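Local coordinates for protein endo-alpha-mannosidase (Bacteroides thetaiotaomicron, PDB 4ACY) that acts as a GH99 endo-alpha-mannosidase, a glycoside hydrolase that cleaves alpha-mannosidic linkages within glycan chains, probably in N-glycan processing, at residues D84-N89 against F347-Y352; C88-E93 against G284-R289; I113-G118 against I362-W367; P338-K343 against L355-Y360. All blocks are in the same frame, centred on the assembly; numbering follows the deposited sequence. Where two conformers were deposited one is given.

Interaction 1. Residues D84-N89 against F347-Y352; sequences DDIACN and FEYLDY
Three hydrogen bonds join D84-N89 to F347-Y352, and two of them meet at the phenol of Y349. Y349 OH donates to D84 O at 2.5 Å, a short bond in which the donor lies 21° from the carbonyl plane. The same oxygen accepts from I86 N at 2.8 Å, with a fairly straight N-H angle of 165°. The hydroxyl is therefore held by two backbone atoms of one bend, as donor to one and acceptor from the other, which fixes the ring end. A87 is the centre of an inverse gamma turn that helps curl 84-89 around the phenol. The third bond is between backbones: L350 N donates to N89 O at 2.8 Å.

The looser contacts gather round the Y349 ring. Its CG lies beside the backbone N (chi1 -62°), and the ring reaches along the bend of 84-89. C88 O lies at the ring edge, 3.2 Å from Y349 CE2. I86 crosses the tyrosine at about a right angle, with I86 CG1 3.8 Å from Y349 CE2. F347 CD2 covers one face of the Y349 ring toward its rim. The F347 ring also approaches N89, where F347 CE2 is 4.0 Å from N89 O.

Charge enters from outside. The carboxylate of D85 forms a salt bridge with R289, which also makes a cation-pi contact with F347.

Both segments belong to loops that follow barrel strands, 42-46 and 322-324. The arrangement is one of beta-alpha loops packed together at the C-terminal end of a TIM barrel.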
loop_
_atom_site.group_PDB
_atom_site.type_symbol
_atom_site.label_atom_id
_atom_site.label_comp_id
_atom_site.label_asym_id
_atom_site.label_seq_id
_atom_site.Cartn_x
_atom_site.Cartn_y
_atom_site.Cartn_z
ATOM N N ASP A 84 9.229 -11.018 21.991
ATOM C CA ASP A 84 9.656 -11.159 20.593
ATOM C C ASP A 84 8.724 -12.066 19.761
ATOM O O ASP A 84 9.109 -12.548 18.703
ATOM C CB ASP A 84 11.128 -11.618 20.480
ATOM C CG ASP A 84 12.114 -10.675 21.205
ATOM O OD1 ASP A 84 11.745 -9.528 21.544
ATOM O OD2 ASP A 84 13.264 -11.102 21.446
ATOM N N ASP A 85 7.504 -12.273 20.255
ATOM C CA ASP A 85 6.500 -13.135 19.603
ATOM C C ASP A 85 5.508 -12.198 18.929
ATOM O O ASP A 85 4.563 -11.722 19.564
ATOM C CB ASP A 85 5.809 -14.004 20.665
ATOM C CG ASP A 85 4.785 -14.999 20.082
ATOM O OD1 ASP A 85 4.749 -15.229 18.854
ATOM O OD2 ASP A 85 4.035 -15.586 20.893
ATOM N N ILE A 86 5.761 -11.902 17.658
ATOM C CA ILE A 86 5.066 -10.807 16.983
ATOM C C ILE A 86 4.283 -11.264 15.739
ATOM O O ILE A 86 4.586 -12.299 15.140
ATOM C CB ILE A 86 6.021 -9.622 16.643
ATOM C CG1 ILE A 86 7.068 -10.021 15.596
ATOM C CG2 ILE A 86 6.689 -9.059 17.935
ATOM C CD1 ILE A 86 7.811 -8.806 15.009
ATOM N N ALA A 87 3.288 -10.463 15.358
ATOM C CA ALA A 87 2.278 -10.875 14.375
ATOM C C ALA A 87 2.708 -10.751 12.905
ATOM O O ALA A 87 2.055 -10.065 12.094
ATOM C CB ALA A 87 0.991 -10.111 14.618
ATOM N N CYS A 88 3.802 -11.424 12.574
ATOM C CA CYS A 88 4.349 -11.444 11.227
ATOM C C CYS A 88 5.322 -12.601 11.079
ATOM O O CYS A 88 5.862 -13.093 12.082
ATOM C CB CYS A 88 5.019 -10.106 10.870
ATOM S SG CYS A 88 5.896 -9.324 12.228
ATOM N N ASN A 89 5.523 -13.055 9.844
ATOM C CA ASN A 89 6.403 -14.189 9.587
ATOM C C ASN A 89 7.876 -13.801 9.435
ATOM O O ASN A 89 8.750 -14.663 9.485
ATOM C CB ASN A 89 5.960 -14.949 8.347
ATOM C CG ASN A 89 4.699 -15.773 8.588
ATOM O OD1 ASN A 89 4.751 -17.024 8.665
ATOM N ND2 ASN A 89 3.576 -15.092 8.736
ATOM N N PHE A 347 8.571 -18.781 18.170
ATOM C CA PHE A 347 8.624 -18.763 16.702
ATOM C C PHE A 347 10.019 -18.495 16.152
ATOM O O PHE A 347 10.764 -17.711 16.720
ATOM C CB PHE A 347 7.697 -17.656 16.184
ATOM C CG PHE A 347 7.304 -17.810 14.731
ATOM C CD1 PHE A 347 6.368 -18.765 14.353
ATOM C CD2 PHE A 347 7.826 -16.960 13.757
ATOM C CE1 PHE A 347 5.988 -18.912 13.014
ATOM C CE2 PHE A 347 7.459 -17.095 12.407
ATOM C CZ PHE A 347 6.526 -18.068 12.038
ATOM N N GLU A 348 10.348 -19.148 15.044
ATOM C CA GLU A 348 11.525 -18.787 14.261
ATOM C C GLU A 348 11.112 -18.100 12.976
ATOM O O GLU A 348 10.438 -18.684 12.127
ATOM C CB GLU A 348 12.425 -19.978 13.948
ATOM C CG GLU A 348 13.661 -19.543 13.130
ATOM C CD GLU A 348 14.834 -20.497 13.242
ATOM O OE1 GLU A 348 14.603 -21.717 13.334
ATOM O OE2 GLU A 348 15.992 -20.024 13.230
ATOM N N TYR A 349 11.537 -16.851 12.836
ATOM C CA TYR A 349 11.084 -16.017 11.726
ATOM C C TYR A 349 11.781 -16.373 10.422
ATOM O O TYR A 349 12.936 -16.852 10.417
ATOM C CB TYR A 349 11.211 -14.517 12.092
ATOM C CG TYR A 349 10.350 -14.141 13.281
ATOM C CD1 TYR A 349 10.828 -14.279 14.592
ATOM C CD2 TYR A 349 9.034 -13.696 13.107
ATOM C CE1 TYR A 349 10.038 -13.948 15.692
ATOM C CE2 TYR A 349 8.235 -13.382 14.202
ATOM C CZ TYR A 349 8.729 -13.520 15.492
ATOM O OH TYR A 349 7.937 -13.211 16.570
ATOM N N LEU A 350 11.057 -16.201 9.317
ATOM C CA LEU A 350 11.674 -16.185 7.997
ATOM C C LEU A 350 12.568 -14.955 7.938
ATOM O O LEU A 350 12.424 -14.046 8.760
ATOM C CB LEU A 350 10.613 -16.084 6.902
ATOM C CG LEU A 350 9.629 -17.253 6.793
ATOM C CD1 LEU A 350 8.609 -16.951 5.700
ATOM C CD2 LEU A 350 10.373 -18.561 6.482
ATOM N N ASP A 351 13.482 -14.936 6.974
ATOM C CA ASP A 351 14.375 -13.783 6.777
ATOM C C ASP A 351 14.851 -13.734 5.336
ATOM O O ASP A 351 14.385 -14.512 4.501
ATOM C CB ASP A 351 15.564 -13.824 7.762
ATOM C CG ASP A 351 16.388 -15.110 7.639
ATOM O OD1 ASP A 351 16.628 -15.580 6.505
ATOM O OD2 ASP A 351 16.798 -15.654 8.693
ATOM N N TYR A 352 15.780 -12.823 5.029
ATOM C CA TYR A 352 16.227 -12.651 3.645
ATOM C C TYR A 352 17.536 -13.371 3.320
ATOM O O TYR A 352 18.035 -13.249 2.198
ATOM C CB TYR A 352 16.387 -11.164 3.271
ATOM C CG TYR A 352 15.178 -10.273 3.498
ATOM C CD1 TYR A 352 13.881 -10.796 3.523
ATOM C CD2 TYR A 352 15.340 -8.892 3.675
ATOM C CE1 TYR A 352 12.782 -9.970 3.734
ATOM C CE2 TYR A 352 14.236 -8.053 3.875
ATOM C CZ TYR A 352 12.961 -8.603 3.901
ATOM O OH TYR A 352 11.875 -7.778 4.110
#

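Interaction 2. Residues C88-E93 against G284-R289; sequences CNFYPE and GYIDTR
I286 packs its side chain against N89 and F90. I286 CG2 touches F90 CE1 at 3.7 Å and N89 CB at 4.0 Å. I286 CG1 is 3.8 Å from N89 CG, and the isoleucine crosses both residues at about a right angle. CG1 of I286 is anti to the backbone N (chi1 180°), which carries the CG1-CD1 arm across the end of the asparagine.

The N89 amide reaches on toward T288 and R289. N89 CG is 3.7 Å from R289 CG, and the amide and guanidinium planes stand nearly perpendicular. In the conformer described, the R289 chain bends at chi2 and chi3, and C88 O lies at the edge of its guanidinium. The charged end of R289 is held elsewhere, by a salt bridge to D85.

A water bridges the backbones. It accepts from N89 N at 2.8 Å and lies 2.8 Å from I286 O, to which it may donate. Behind the contact Y285 OH donates to D287 OD2 at 2.6 Å, meeting that oxygen from above the carboxylate plane. R291 and N294 share the same oxygen.

F90 also makes a cation-pi contact with R301. The contact joins two barrel loops: C88-E93 lies ahead of helix 102-115, and G284-R289 runs from strand 276-281 toward helix 305-316.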
loop_
_atom_site.group_PDB
_atom_site.type_symbol
_atom_site.label_atom_id
_atom_site.label_comp_id
_atom_site.label_asym_id
_atom_site.label_seq_id
_atom_site.Cartn_x
_atom_site.Cartn_y
_atom_site.Cartn_z
ATOM N N CYS A 88 3.802 -11.424 12.574
ATOM C CA CYS A 88 4.349 -11.444 11.227
ATOM C C CYS A 88 5.322 -12.601 11.079
ATOM O O CYS A 88 5.862 -13.093 12.082
ATOM C CB CYS A 88 5.019 -10.106 10.870
ATOM S SG CYS A 88 5.896 -9.324 12.228
ATOM N N ASN A 89 5.523 -13.055 9.844
ATOM C CA ASN A 89 6.403 -14.189 9.587
ATOM C C ASN A 89 7.876 -13.801 9.435
ATOM O O ASN A 89 8.750 -14.663 9.485
ATOM C CB ASN A 89 5.960 -14.949 8.347
ATOM C CG ASN A 89 4.699 -15.773 8.588
ATOM O OD1 ASN A 89 4.751 -17.024 8.665
ATOM N ND2 ASN A 89 3.576 -15.092 8.736
ATOM N N PHE A 90 8.121 -12.518 9.178
ATOM C CA PHE A 90 9.485 -11.954 9.169
ATOM C C PHE A 90 9.630 -11.062 10.397
ATOM O O PHE A 90 8.640 -10.738 11.049
ATOM C CB PHE A 90 9.692 -11.105 7.900
ATOM C CG PHE A 90 9.751 -11.896 6.611
ATOM C CD1 PHE A 90 8.585 -12.244 5.919
ATOM C CD2 PHE A 90 10.982 -12.266 6.061
ATOM C CE1 PHE A 90 8.641 -12.957 4.705
ATOM C CE2 PHE A 90 11.058 -12.975 4.857
ATOM C CZ PHE A 90 9.882 -13.333 4.170
ATOM N N TYR A 91 10.856 -10.635 10.712
ATOM C CA TYR A 91 11.080 -9.816 11.894
ATOM C C TYR A 91 11.795 -8.525 11.478
ATOM O O TYR A 91 12.842 -8.592 10.824
ATOM C CB TYR A 91 11.919 -10.586 12.927
ATOM C CG TYR A 91 11.908 -9.934 14.278
ATOM C CD1 TYR A 91 12.783 -8.890 14.579
ATOM C CD2 TYR A 91 10.996 -10.334 15.255
ATOM C CE1 TYR A 91 12.746 -8.261 15.818
ATOM C CE2 TYR A 91 10.952 -9.711 16.493
ATOM C CZ TYR A 91 11.836 -8.678 16.763
ATOM O OH TYR A 91 11.801 -8.052 17.986
ATOM N N PRO A 92 11.249 -7.356 11.856
ATOM C CA PRO A 92 11.869 -6.107 11.375
ATOM C C PRO A 92 13.261 -5.809 11.954
ATOM O O PRO A 92 13.506 -6.018 13.151
ATOM C CB PRO A 92 10.913 -5.025 11.873
ATOM C CG PRO A 92 9.574 -5.719 12.041
ATOM C CD PRO A 92 9.997 -7.086 12.589
ATOM N N GLU A 93 14.130 -5.275 11.106
ATOM C CA GLU A 93 15.391 -4.711 11.572
ATOM C C GLU A 93 15.149 -3.701 12.702
ATOM O O GLU A 93 15.896 -3.666 13.696
ATOM C CB GLU A 93 16.138 -4.050 10.418
ATOM C CG GLU A 93 17.494 -3.510 10.881
ATOM C CD GLU A 93 18.212 -2.667 9.856
ATOM O OE1 GLU A 93 17.603 -2.212 8.878
ATOM O OE2 GLU A 93 19.423 -2.452 10.052
ATOM N N GLY A 284 6.940 -10.902 -2.415
ATOM C CA GLY A 284 6.501 -12.214 -1.955
ATOM C C GLY A 284 5.200 -12.054 -1.193
ATOM O O GLY A 284 4.605 -10.968 -1.176
ATOM N N TYR A 285 4.744 -13.129 -0.561
ATOM C CA TYR A 285 3.539 -13.063 0.277
ATOM C C TYR A 285 3.597 -14.209 1.270
ATOM O O TYR A 285 3.876 -15.359 0.890
ATOM C CB TYR A 285 2.237 -13.159 -0.548
ATOM C CG TYR A 285 1.021 -12.879 0.323
ATOM C CD1 TYR A 285 0.532 -13.847 1.225
ATOM C CD2 TYR A 285 0.428 -11.616 0.324
ATOM C CE1 TYR A 285 -0.556 -13.567 2.063
ATOM C CE2 TYR A 285 -0.649 -11.315 1.165
ATOM C CZ TYR A 285 -1.143 -12.288 2.024
ATOM O OH TYR A 285 -2.211 -11.971 2.853
ATOM N N ILE A 286 3.375 -13.890 2.538
ATOM C CA ILE A 286 3.105 -14.915 3.544
ATOM C C ILE A 286 2.449 -14.301 4.775
ATOM O O ILE A 286 2.960 -13.333 5.368
ATOM C CB ILE A 286 4.349 -15.788 3.904
ATOM C CG1 ILE A 286 3.965 -16.827 4.969
ATOM C CG2 ILE A 286 5.520 -14.900 4.371
ATOM C CD1 ILE A 286 4.981 -17.995 5.137
ATOM N N ASP A 287 1.290 -14.840 5.149
ATOM C CA ASP A 287 0.573 -14.275 6.292
ATOM C C ASP A 287 0.111 -15.353 7.269
ATOM O O ASP A 287 -0.869 -15.163 7.975
ATOM C CB ASP A 287 -0.624 -13.424 5.825
ATOM C CG ASP A 287 -1.706 -14.249 5.147
ATOM O OD1 ASP A 287 -1.546 -15.473 5.017
ATOM O OD2 ASP A 287 -2.709 -13.663 4.705
ATOM N N THR A 288 0.831 -16.467 7.320
ATOM C CA THR A 288 0.353 -17.597 8.115
ATOM C C THR A 288 0.437 -17.449 9.631
ATOM O O THR A 288 -0.145 -18.279 10.347
ATOM C CB THR A 288 0.982 -18.927 7.686
ATOM O OG1 THR A 288 2.409 -18.807 7.717
ATOM C CG2 THR A 288 0.534 -19.309 6.284
ATOM N N ARG A 289 1.152 -16.454 10.161
ATOM C CA ARG A 289 1.033 -16.178 11.590
ATOM C C ARG A 289 -0.367 -15.632 11.921
ATOM O O ARG A 289 -1.023 -16.106 12.870
ATOM C CB ARG A 289 2.149 -15.247 12.078
ATOM C CG ARG A 289 3.533 -15.904 12.047
ATOM C CD ARG A 289 3.852 -16.559 13.382
ATOM N NE ARG A 289 4.597 -15.656 14.247
ATOM C CZ ARG A 289 4.788 -15.838 15.549
ATOM N NH1 ARG A 289 4.285 -16.905 16.164
ATOM N NH2 ARG A 289 5.481 -14.945 16.236
HETATM O O HOH W 1 4.093 -12.148 7.596
#

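Interaction 3. Residues I113-G118 against I362-W367; sequences IKANVG and IRTAYW
A115 and A365 bring two helices together closely, with their CA atoms 4.3 Å apart. Small side chains make this possible. A115 O approaches A365 CA at 3.2 Å, a CA-H...O contact with an angle of 127° at the hydrogen. K114 O presses on A365 CB at 3.4 Å. Beside this pair, T364 turns its methyl into the contact. Its chi1 of -62° puts OG1 beside the backbone N and leaves CG2 anti to it, facing A115 and V117. T364 CG2 reaches V117 CG2 at 3.5 Å and A115 CB at 3.7 Å. The hydroxyl branch of T364 instead bonds to Y360 O within its own helix and to Y307 OH. The valine and threonine are buried, and both also touch I324.

The other side is looser and nearer solvent. N116 brings OD1 only to 3.9 Å from A365 CB. Its amide is used within its own segment, where N116 ND2 donates to I113 O at 3.2 Å. N116 N donates to the same oxygen, so one carbonyl accepts twice at this Schellman helix end. K114 is exposed, with its NZ in a salt bridge to D358.

N116, with positive phi, ends helix 102-115 before barrel strand 117-124. Helix 359-376 packs across this helix end, with strand 322-324 beneath V117 and T364 and helix 305-316 against W367.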
loop_
_atom_site.group_PDB
_atom_site.type_symbol
_atom_site.label_atom_id
_atom_site.label_comp_id
_atom_site.label_asym_id
_atom_site.label_seq_id
_atom_site.Cartn_x
_atom_site.Cartn_y
_atom_site.Cartn_z
ATOM N N ILE A 113 14.400 6.734 0.186
ATOM C CA ILE A 113 15.487 7.341 -0.599
ATOM C C ILE A 113 16.443 6.256 -1.138
ATOM O O ILE A 113 16.793 6.257 -2.324
ATOM C CB ILE A 113 16.221 8.457 0.209
ATOM C CG1 ILE A 113 15.257 9.601 0.566
ATOM C CG2 ILE A 113 17.446 8.977 -0.543
ATOM C CD1 ILE A 113 14.383 10.136 -0.601
ATOM N N LYS A 114 16.816 5.300 -0.290
ATOM C CA LYS A 114 17.621 4.159 -0.746
ATOM C C LYS A 114 16.951 3.386 -1.898
ATOM O O LYS A 114 17.622 3.000 -2.853
ATOM C CB LYS A 114 17.954 3.225 0.426
ATOM C CG LYS A 114 18.793 2.001 0.019
ATOM C CD LYS A 114 19.083 1.046 1.189
ATOM C CE LYS A 114 20.048 1.641 2.204
ATOM N NZ LYS A 114 20.246 0.711 3.352
ATOM N N ALA A 115 15.630 3.196 -1.821
ATOM C CA ALA A 115 14.878 2.448 -2.839
ATOM C C ALA A 115 14.514 3.276 -4.077
ATOM O O ALA A 115 13.973 2.740 -5.055
ATOM C CB ALA A 115 13.598 1.848 -2.215
ATOM N N ASN A 116 14.825 4.576 -4.038
ATOM C CA ASN A 116 14.472 5.528 -5.105
ATOM C C ASN A 116 12.955 5.698 -5.278
ATOM O O ASN A 116 12.487 6.105 -6.345
ATOM C CB ASN A 116 15.082 5.140 -6.460
ATOM C CG ASN A 116 16.584 5.320 -6.507
ATOM O OD1 ASN A 116 17.224 4.983 -7.504
ATOM N ND2 ASN A 116 17.158 5.846 -5.437
ATOM N N VAL A 117 12.208 5.387 -4.225
ATOM C CA VAL A 117 10.743 5.492 -4.250
ATOM C C VAL A 117 10.360 6.875 -3.716
ATOM O O VAL A 117 10.595 7.183 -2.551
ATOM C CB VAL A 117 10.084 4.356 -3.413
ATOM C CG1 VAL A 117 8.550 4.566 -3.289
ATOM C CG2 VAL A 117 10.410 2.971 -4.010
ATOM N N GLY A 118 9.793 7.722 -4.580
ATOM C CA GLY A 118 9.494 9.103 -4.185
ATOM C C GLY A 118 8.136 9.371 -3.554
ATOM O O GLY A 118 7.868 10.488 -3.118
ATOM N N ILE A 362 17.558 -2.135 -1.992
ATOM C CA ILE A 362 18.532 -2.112 -3.094
ATOM C C ILE A 362 17.923 -2.530 -4.424
ATOM O O ILE A 362 18.101 -1.856 -5.444
ATOM C CB ILE A 362 19.756 -3.026 -2.765
ATOM C CG1 ILE A 362 20.460 -2.519 -1.501
ATOM C CG2 ILE A 362 20.712 -3.108 -3.951
ATOM C CD1 ILE A 362 21.460 -3.526 -0.875
ATOM N N ARG A 363 17.189 -3.643 -4.411
ATOM C CA ARG A 363 16.620 -4.198 -5.633
ATOM C C ARG A 363 15.476 -3.327 -6.176
ATOM O O ARG A 363 15.261 -3.259 -7.391
ATOM C CB ARG A 363 16.162 -5.640 -5.396
ATOM C CG ARG A 363 15.940 -6.467 -6.658
ATOM C CD ARG A 363 17.223 -6.573 -7.486
ATOM N NE ARG A 363 17.067 -7.478 -8.615
ATOM C CZ ARG A 363 17.946 -7.574 -9.617
ATOM N NH1 ARG A 363 19.036 -6.806 -9.639
ATOM N NH2 ARG A 363 17.733 -8.429 -10.594
ATOM N N THR A 364 14.737 -2.676 -5.276
ATOM C CA THR A 364 13.733 -1.688 -5.685
ATOM C C THR A 364 14.367 -0.535 -6.487
ATOM O O THR A 364 13.868 -0.176 -7.558
ATOM C CB THR A 364 12.947 -1.133 -4.479
ATOM O OG1 THR A 364 12.242 -2.209 -3.845
ATOM C CG2 THR A 364 11.915 -0.082 -4.936
ATOM N N ALA A 365 15.470 0.011 -5.976
ATOM C CA ALA A 365 16.206 1.075 -6.671
ATOM C C ALA A 365 16.588 0.658 -8.087
ATOM O O ALA A 365 16.465 1.456 -9.017
ATOM C CB ALA A 365 17.444 1.482 -5.884
ATOM N N TYR A 366 17.045 -0.592 -8.238
ATOM C CA TYR A 366 17.354 -1.186 -9.541
ATOM C C TYR A 366 16.148 -1.170 -10.476
ATOM O O TYR A 366 16.241 -0.745 -11.626
ATOM C CB TYR A 366 17.855 -2.626 -9.364
ATOM C CG TYR A 366 17.987 -3.353 -10.667
ATOM C CD1 TYR A 366 19.118 -3.180 -11.460
ATOM C CD2 TYR A 366 16.973 -4.199 -11.129
ATOM C CE1 TYR A 366 19.239 -3.834 -12.672
ATOM C CE2 TYR A 366 17.078 -4.856 -12.344
ATOM C CZ TYR A 366 18.226 -4.672 -13.105
ATOM O OH TYR A 366 18.358 -5.317 -14.302
ATOM N N TRP A 367 15.013 -1.643 -9.979
ATOM C CA TRP A 367 13.792 -1.680 -10.776
ATOM C C TRP A 367 13.224 -0.295 -11.087
ATOM O O TRP A 367 12.713 -0.067 -12.187
ATOM C CB TRP A 367 12.750 -2.578 -10.101
ATOM C CG TRP A 367 13.123 -4.007 -10.310
ATOM C CD1 TRP A 367 13.461 -4.923 -9.357
ATOM C CD2 TRP A 367 13.245 -4.667 -11.569
ATOM N NE1 TRP A 367 13.769 -6.129 -9.944
ATOM C CE2 TRP A 367 13.645 -6.000 -11.303
ATOM C CE3 TRP A 367 13.045 -4.268 -12.896
ATOM C CZ2 TRP A 367 13.870 -6.932 -12.318
ATOM C CZ3 TRP A 367 13.258 -5.209 -13.913
ATOM C CH2 TRP A 367 13.662 -6.520 -13.612
#

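Interaction 4. Residues P338-K343 against L355-Y360; sequences PAVSKK and LADDYY
The backbones of P338 and D358 pass with CA atoms 4.8 Å apart, where A356-Y359 forms a type I beta turn leading into helix 359-376. P338 CA is 3.1 Å from D357 O in a CA-H...O contact. A second, longer one runs the other way, from D357 CA to A339 O. The pyrrolidine ring of P338 adds CB, 3.4 Å from D357 O, and rests CG against D358.

D358 occupies the N-cap position of the last barrel helix, yet its side chain makes no capping bond there. OD2 of D358 instead forms a salt bridge with K114. The loop 338-343 follows barrel strand 322-324, so this contact folds part of one beta-alpha connection back on the start of its own helix.

D357 carries most of the side-chain contact. Its CG sits beside the backbone N (chi1 -62°), which sets the carboxylate beside A339 O and the CG1 branch of V340. D357 CB is 3.5 Å from A339 O, and D357 OD2 is 3.4 Å from V340 CG1. The valine and aspartate side chains lie at a slant to each other. The other oxygen, D357 OD1, accepts from a water at 2.9 Å, and that water accepts from S341 N at 3.2 Å.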
loop_
_atom_site.group_PDB
_atom_site.type_symbol
_atom_site.label_atom_id
_atom_site.label_comp_id
_atom_site.label_asym_id
_atom_site.label_seq_id
_atom_site.Cartn_x
_atom_site.Cartn_y
_atom_site.Cartn_z
ATOM N N PRO A 338 13.627 -3.570 5.620
ATOM C CA PRO A 338 14.630 -4.542 6.046
ATOM C C PRO A 338 14.170 -5.454 7.165
ATOM O O PRO A 338 13.595 -4.994 8.144
ATOM C CB PRO A 338 15.786 -3.648 6.532
ATOM C CG PRO A 338 15.688 -2.463 5.653
ATOM C CD PRO A 338 14.207 -2.222 5.452
ATOM N N ALA A 339 14.464 -6.741 7.000
ATOM C CA ALA A 339 14.133 -7.776 7.969
ATOM C C ALA A 339 15.444 -8.429 8.415
ATOM O O ALA A 339 16.412 -8.438 7.656
ATOM C CB ALA A 339 13.214 -8.809 7.315
ATOM N N VAL A 340 15.455 -8.976 9.627
ATOM C CA VAL A 340 16.657 -9.633 10.187
ATOM C C VAL A 340 16.366 -11.064 10.625
ATOM O O VAL A 340 15.211 -11.415 10.900
ATOM C CB VAL A 340 17.215 -8.847 11.409
ATOM C CG1 VAL A 340 17.680 -7.471 10.969
ATOM C CG2 VAL A 340 16.171 -8.727 12.541
ATOM N N SER A 341 17.408 -11.892 10.711
ATOM C CA SER A 341 17.253 -13.218 11.298
ATOM C C SER A 341 16.857 -13.067 12.766
ATOM O O SER A 341 17.364 -12.181 13.475
ATOM C CB SER A 341 18.544 -14.022 11.160
ATOM O OG SER A 341 19.657 -13.265 11.601
ATOM N N LYS A 342 15.932 -13.917 13.214
ATOM C CA LYS A 342 15.405 -13.849 14.573
ATOM C C LYS A 342 14.709 -15.154 14.925
ATOM O O LYS A 342 14.022 -15.744 14.082
ATOM C CB LYS A 342 14.408 -12.689 14.712
ATOM C CG LYS A 342 13.959 -12.364 16.148
ATOM C CD LYS A 342 15.111 -11.838 16.998
ATOM C CE LYS A 342 14.614 -10.916 18.102
ATOM N NZ LYS A 342 15.736 -10.130 18.692
ATOM N N LYS A 343 14.929 -15.594 16.166
ATOM C CA LYS A 343 14.202 -16.693 16.796
ATOM C C LYS A 343 13.758 -16.227 18.186
ATOM O O LYS A 343 14.449 -15.449 18.841
ATOM C CB LYS A 343 15.097 -17.928 16.927
ATOM N N LEU A 355 20.840 -13.116 1.483
ATOM C CA LEU A 355 20.900 -11.745 0.973
ATOM C C LEU A 355 20.885 -10.729 2.127
ATOM O O LEU A 355 20.563 -11.078 3.259
ATOM C CB LEU A 355 19.755 -11.493 -0.036
ATOM C CG LEU A 355 19.663 -12.465 -1.232
ATOM C CD1 LEU A 355 18.489 -12.112 -2.151
ATOM C CD2 LEU A 355 20.962 -12.493 -2.038
ATOM N N ALA A 356 21.244 -9.478 1.821
ATOM C CA ALA A 356 21.344 -8.390 2.793
ATOM C C ALA A 356 19.990 -8.077 3.409
ATOM O O ALA A 356 18.962 -8.323 2.779
ATOM C CB ALA A 356 21.879 -7.142 2.099
ATOM N N ASP A 357 19.999 -7.530 4.624
ATOM C CA ASP A 357 18.762 -7.094 5.306
ATOM C C ASP A 357 18.012 -6.095 4.423
ATOM O O ASP A 357 16.764 -6.081 4.381
ATOM C CB ASP A 357 19.081 -6.411 6.642
ATOM C CG ASP A 357 19.790 -7.327 7.655
ATOM O OD1 ASP A 357 19.947 -8.542 7.426
ATOM O OD2 ASP A 357 20.184 -6.791 8.710
ATOM N N ASP A 358 18.783 -5.275 3.709
ATOM C CA ASP A 358 18.250 -4.218 2.858
ATOM C C ASP A 358 18.209 -4.620 1.389
ATOM O O ASP A 358 18.089 -3.760 0.519
ATOM C CB ASP A 358 18.991 -2.868 3.079
ATOM C CG ASP A 358 20.492 -2.947 2.792
ATOM O OD1 ASP A 358 21.027 -4.074 2.655
ATOM O OD2 ASP A 358 21.137 -1.858 2.704
ATOM N N TYR A 359 18.287 -5.921 1.110
ATOM C CA TYR A 359 18.251 -6.399 -0.259
ATOM C C TYR A 359 17.078 -5.825 -1.054
ATOM O O TYR A 359 17.235 -5.426 -2.216
ATOM C CB TYR A 359 18.196 -7.938 -0.351
ATOM C CG TYR A 359 18.172 -8.371 -1.789
ATOM C CD1 TYR A 359 19.341 -8.350 -2.554
ATOM C CD2 TYR A 359 16.973 -8.724 -2.423
ATOM C CE1 TYR A 359 19.324 -8.686 -3.896
ATOM C CE2 TYR A 359 16.955 -9.077 -3.761
ATOM C CZ TYR A 359 18.127 -9.056 -4.489
ATOM O OH TYR A 359 18.130 -9.405 -5.815
ATOM N N TYR A 360 15.886 -5.822 -0.455
ATOM C CA TYR A 360 14.710 -5.414 -1.222
ATOM C C TYR A 360 14.648 -3.917 -1.464
ATOM O O TYR A 360 14.089 -3.496 -2.456
ATOM C CB TYR A 360 13.398 -6.019 -0.681
ATOM C CG TYR A 360 13.431 -7.508 -0.897
ATOM C CD1 TYR A 360 13.038 -8.064 -2.123
ATOM C CD2 TYR A 360 13.913 -8.359 0.098
ATOM C CE1 TYR A 360 13.128 -9.439 -2.333
ATOM C CE2 TYR A 360 13.984 -9.726 -0.103
ATOM C CZ TYR A 360 13.600 -10.246 -1.318
ATOM O OH TYR A 360 13.680 -11.593 -1.525
HETATM O O HOH W 2 19.988 -10.417 9.622
#

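From the N terminus, the loop 84-93 between strand 77-79 and helix 102-115 opens interactions 1 and 2, which share C88 and N89. Interaction 2 closes earlier, at 284-289; interaction 1 closes at 347-352. Interaction 3 starts at 113-118 and closes at 362-367, crossing both. Interaction 4, between 338-343 and 355-360, is a short closure inside the span of interaction 3. It follows interaction 2 in series and crosses interaction 1. Interactions 1 and 2 tie together loops that follow barrel strands; interaction 4 holds the last of these loops to the start of helix 359-376. Interaction 3 joins the first and last barrel helices. Interactions 3 and 4 both use helix 359-376, and they touch.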